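Local coordinates for protein endoglucanase A (Clostridium cellulolyticum, PDB 1EDG) that hydrolyses internal beta-1,4-glucosidic bonds of cellulose, as a clostridial endoglucanase whose catalytic domain belongs to glycoside hydrolase family 5, at residues A[95-100]-A[153-158]; A[258-263]-A[269-274]. One frame throughout, in Å; residues are numbered along the deposited sequence.

Contact 1 (A[95-100]-A[153-158]); sequences ISDVWM and AARFAN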
# COMPACT_ATOMS: atom_id res chain seq x y z
N ILE A 95 -2.52 17.72 -14.63
CA ILE A 95 -3.03 17.65 -13.27
C ILE A 95 -3.31 19.05 -12.72
O ILE A 95 -2.49 19.95 -12.84
CB ILE A 95 -2.03 16.93 -12.31
CG1 ILE A 95 -1.85 15.47 -12.74
CG2 ILE A 95 -2.53 16.98 -10.87
CD1 ILE A 95 -0.74 14.74 -12.00
N SER A 96 -4.49 19.22 -12.13
CA SER A 96 -4.88 20.49 -11.55
C SER A 96 -3.88 20.93 -10.49
O SER A 96 -3.56 20.16 -9.57
CB SER A 96 -6.25 20.36 -10.89
OG SER A 96 -6.53 21.50 -10.10
N ASP A 97 -3.42 22.17 -10.58
CA ASP A 97 -2.46 22.70 -9.61
C ASP A 97 -3.05 22.81 -8.20
O ASP A 97 -2.33 22.71 -7.21
CB ASP A 97 -1.94 24.07 -10.05
CG ASP A 97 -0.98 23.98 -11.22
OD1 ASP A 97 0.02 23.24 -11.10
OD2 ASP A 97 -1.23 24.64 -12.25
N VAL A 98 -4.36 23.02 -8.12
CA VAL A 98 -5.05 23.14 -6.84
C VAL A 98 -4.96 21.81 -6.10
O VAL A 98 -4.69 21.78 -4.90
CB VAL A 98 -6.54 23.57 -7.04
CG1 VAL A 98 -7.35 23.39 -5.76
CG2 VAL A 98 -6.60 25.03 -7.47
N TRP A 99 -5.16 20.72 -6.83
CA TRP A 99 -5.10 19.39 -6.25
C TRP A 99 -3.66 19.04 -5.89
O TRP A 99 -3.39 18.54 -4.79
CB TRP A 99 -5.65 18.36 -7.23
CG TRP A 99 -5.67 16.96 -6.70
CD1 TRP A 99 -4.86 15.93 -7.10
CD2 TRP A 99 -6.58 16.41 -5.74
NE1 TRP A 99 -5.22 14.77 -6.46
CE2 TRP A 99 -6.27 15.03 -5.61
CE3 TRP A 99 -7.63 16.94 -4.97
CZ2 TRP A 99 -6.97 14.18 -4.75
CZ3 TRP A 99 -8.33 16.08 -4.11
CH2 TRP A 99 -8.00 14.72 -4.02
N MET A 100 -2.73 19.32 -6.81
CA MET A 100 -1.31 19.03 -6.58
C MET A 100 -0.78 19.76 -5.34
O MET A 100 -0.05 19.18 -4.54
CB MET A 100 -0.47 19.42 -7.81
CG MET A 100 0.98 18.97 -7.73
SD MET A 100 1.20 17.16 -7.77
CE MET A 100 1.48 16.91 -9.51
N ALA A 153 6.79 13.52 -10.79
CA ALA A 153 8.24 13.53 -10.65
C ALA A 153 8.80 14.96 -10.68
O ALA A 153 9.69 15.30 -9.90
CB ALA A 153 8.88 12.70 -11.75
N ALA A 154 8.27 15.81 -11.56
CA ALA A 154 8.75 17.18 -11.65
C ALA A 154 8.42 17.99 -10.40
O ALA A 154 9.25 18.75 -9.92
CB ALA A 154 8.18 17.86 -12.89
N ARG A 155 7.22 17.81 -9.87
CA ARG A 155 6.81 18.55 -8.68
C ARG A 155 7.62 18.18 -7.44
O ARG A 155 8.01 19.06 -6.67
CB ARG A 155 5.31 18.35 -8.41
CG ARG A 155 4.81 18.99 -7.10
CD ARG A 155 4.99 20.51 -7.08
NE ARG A 155 4.01 21.19 -7.92
CZ ARG A 155 2.91 21.79 -7.46
NH1 ARG A 155 2.64 21.80 -6.16
NH2 ARG A 155 2.07 22.37 -8.31
N PHE A 156 7.89 16.89 -7.26
CA PHE A 156 8.64 16.42 -6.10
C PHE A 156 10.11 16.12 -6.35
O PHE A 156 10.74 15.40 -5.57
CB PHE A 156 7.95 15.20 -5.51
CG PHE A 156 6.56 15.48 -5.00
CD1 PHE A 156 6.36 15.91 -3.69
CD2 PHE A 156 5.45 15.31 -5.82
CE1 PHE A 156 5.08 16.17 -3.21
CE2 PHE A 156 4.17 15.57 -5.36
CZ PHE A 156 3.98 16.00 -4.05
N ALA A 157 10.67 16.75 -7.38
CA ALA A 157 12.07 16.55 -7.77
C ALA A 157 13.12 16.76 -6.68
O ALA A 157 14.16 16.10 -6.68
CB ALA A 157 12.39 17.43 -8.97
N ASN A 158 12.85 17.68 -5.76
CA ASN A 158 13.80 18.00 -4.69
C ASN A 158 13.72 17.15 -3.43
O ASN A 158 14.52 17.32 -2.52
CB ASN A 158 13.69 19.48 -4.31
CG ASN A 158 14.05 20.40 -5.46
OD1 ASN A 158 15.02 20.17 -6.19
ND2 ASN A 158 13.27 21.46 -5.64

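Contact 2 (A[258-263]-A[269-274]); sequences PWNFAG and GGTNAW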
# COMPACT_ATOMS: atom_id res chain seq x y z
N PRO A 258 -6.37 -14.55 5.98
CA PRO A 258 -7.39 -15.05 5.05
C PRO A 258 -8.54 -14.04 4.94
O PRO A 258 -8.96 -13.45 5.93
CB PRO A 258 -7.85 -16.35 5.71
CG PRO A 258 -7.76 -16.03 7.17
CD PRO A 258 -6.44 -15.28 7.27
N TRP A 259 -9.05 -13.86 3.72
CA TRP A 259 -10.12 -12.90 3.45
C TRP A 259 -11.43 -13.05 4.25
O TRP A 259 -12.01 -12.05 4.66
CB TRP A 259 -10.44 -12.85 1.95
CG TRP A 259 -11.48 -11.82 1.59
CD1 TRP A 259 -12.77 -12.07 1.19
CD2 TRP A 259 -11.34 -10.40 1.64
NE1 TRP A 259 -13.43 -10.88 0.98
CE2 TRP A 259 -12.58 -9.84 1.25
CE3 TRP A 259 -10.29 -9.54 1.97
CZ2 TRP A 259 -12.79 -8.46 1.18
CZ3 TRP A 259 -10.50 -8.16 1.91
CH2 TRP A 259 -11.74 -7.64 1.52
N ASN A 260 -11.89 -14.28 4.44
CA ASN A 260 -13.14 -14.51 5.17
C ASN A 260 -13.11 -13.96 6.59
O ASN A 260 -14.15 -13.68 7.17
CB ASN A 260 -13.53 -15.99 5.17
CG ASN A 260 -12.63 -16.83 6.06
OD1 ASN A 260 -11.45 -16.53 6.24
ND2 ASN A 260 -13.19 -17.90 6.62
N PHE A 261 -11.91 -13.84 7.15
CA PHE A 261 -11.74 -13.30 8.49
C PHE A 261 -11.36 -11.82 8.42
O PHE A 261 -11.97 -10.97 9.07
CB PHE A 261 -10.64 -14.06 9.24
CG PHE A 261 -10.20 -13.39 10.51
CD1 PHE A 261 -11.00 -13.44 11.64
CD2 PHE A 261 -9.03 -12.64 10.54
CE1 PHE A 261 -10.65 -12.74 12.80
CE2 PHE A 261 -8.66 -11.94 11.69
CZ PHE A 261 -9.48 -11.99 12.82
N ALA A 262 -10.34 -11.52 7.63
CA ALA A 262 -9.83 -10.16 7.50
C ALA A 262 -10.73 -9.12 6.82
O ALA A 262 -10.73 -7.95 7.23
CB ALA A 262 -8.47 -10.18 6.83
N GLY A 263 -11.49 -9.51 5.80
CA GLY A 263 -12.31 -8.52 5.12
C GLY A 263 -13.78 -8.80 4.82
O GLY A 263 -14.55 -7.85 4.66
N GLY A 269 -21.17 -13.84 4.92
CA GLY A 269 -20.63 -15.18 5.09
C GLY A 269 -19.25 -15.24 5.71
O GLY A 269 -18.62 -16.31 5.73
N GLY A 270 -18.77 -14.11 6.23
CA GLY A 270 -17.46 -14.07 6.86
C GLY A 270 -17.46 -14.67 8.25
O GLY A 270 -18.51 -15.03 8.79
N THR A 271 -16.27 -14.78 8.84
CA THR A 271 -16.10 -15.34 10.17
C THR A 271 -15.36 -14.34 11.06
O THR A 271 -14.61 -13.50 10.57
CB THR A 271 -15.30 -16.67 10.13
OG1 THR A 271 -15.15 -17.19 11.45
CG2 THR A 271 -13.91 -16.45 9.52
N ASN A 272 -15.59 -14.41 12.37
CA ASN A 272 -14.92 -13.49 13.29
C ASN A 272 -13.91 -14.24 14.14
O ASN A 272 -13.38 -13.70 15.12
CB ASN A 272 -15.94 -12.78 14.18
CG ASN A 272 -16.62 -13.71 15.17
OD1 ASN A 272 -16.56 -14.93 15.05
ND2 ASN A 272 -17.29 -13.13 16.17
N ALA A 273 -13.61 -15.48 13.75
CA ALA A 273 -12.67 -16.29 14.51
C ALA A 273 -11.42 -16.68 13.74
O ALA A 273 -11.46 -16.98 12.55
CB ALA A 273 -13.37 -17.54 15.01
N TRP A 274 -10.29 -16.65 14.44
CA TRP A 274 -8.99 -17.02 13.91
C TRP A 274 -8.21 -17.45 15.14
O TRP A 274 -8.09 -16.69 16.11
CB TRP A 274 -8.29 -15.83 13.23
CG TRP A 274 -6.94 -16.19 12.65
CD1 TRP A 274 -6.68 -16.77 11.43
CD2 TRP A 274 -5.66 -16.02 13.28
NE1 TRP A 274 -5.33 -16.97 11.27
CE2 TRP A 274 -4.68 -16.53 12.39
CE3 TRP A 274 -5.24 -15.50 14.52
CZ2 TRP A 274 -3.31 -16.52 12.70
CZ3 TRP A 274 -3.88 -15.50 14.82
CH2 TRP A 274 -2.93 -16.00 13.92

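Contact 1 (A[95-100]-A[153-158])
CG of both Met100 and Arg155 is anti to its own backbone N (chi1 -172° and 175°), and the two side chains run past each other in opposite directions. That first torsion carries Met100 CG over the centre of the guanidinium, 3.4 Å from CZ of Arg155, whose bends at chi2 and chi3 fold the group beneath it; a methylene thus packs over one face of the cation. Asp97 approaches from the edge: its OD1 lies in the guanidinium plane, 3.6 Å from NH2 of Arg155, and the carboxylate and guanidinium planes are 17° apart. That is a long, nearly coplanar salt bridge on the solvent side, where Asp97 is exposed. The stronger polar hold on Arg155 is its NH1, which hydrogen-bonds the side-chain oxygens of Asn101 and Gln104. Deeper in, Met100's own bends place SD 4.1 Å from CE2 of Phe156, an oblique Met-aromatic contact. Phe156, next after Arg155 in the chain, also packs on Gln104 and Val107. The start of helix 97-111 is so joined to the end of helix 138-155, consecutive outer helices of the TIM barrel. The chemistry is layered, apolar sulfur and ring inside, charge outside. With NH1 gripped twice and one face covered, the guanidinium should have little freedom to turn, while Asp97 probably adds a modest, solvent-weakened attraction.

Contact 2 (A[258-263]-A[269-274])
Phe261 and Trp274 make the tight, buried part of this contact. CB of Trp274 sits over the centre of the Phe261 ring, 3.8 Å from the centroid and 8° off the normal, a CH-pi contact; the indole beyond it is oblique to the phenyl, its five-membered ring tilted by 35°. At the edge of the same ring, CE1 of Phe261 meets the carbonyl O of Asn272 at 3.7 Å. The backbones are joined by one nearly straight hydrogen bond, Thr271 N to Asn260 O at 2.9 Å, whose donor stands above the carbonyl plane. The solvent side is lighter, without ring packing: exposed Asn260 brings ND2 to 3.3 Å from CG2 of Thr271, a close amide-to-methyl touch. That methyl faces Asn260 because chi1 of Thr271 (-180°) sends OG1 the other way, where it accepts from Ala273 N in an ST turn. Lys313 NZ ties the two segments again, hydrogen-bonding the carbonyl oxygens of both Phe261 and Thr271. Following barrel strand 249-254, short helix 259-262 and its loop lie against helix 316-332, where Tyr322 meets both aromatic rings edge-to-face, and helix 279-297, where Trp274 NE1 donates to Asp281 O and its side chain touches Val285.

In the fold
Both contacts belong to one (beta/alpha)8 barrel, the TIM-barrel fold of the family 5 cellulases, yet they lie on opposite sides of the centre of the chain, with their own centres 40 Å apart and nearest atoms about 23 Å apart. Contact 1 closes before contact 2 opens along the chain. It joins two outer helices, 97-111 and 138-155, which flank strand 116-120 in sequence. Contact 2 is more local: it folds the connection after strand 249-254 back on itself, before helix 279-297 leads on to strand 303-308. One therefore joins successive helices of the outer layer, the other shapes a single strand-to-helix loop, and the two do not touch.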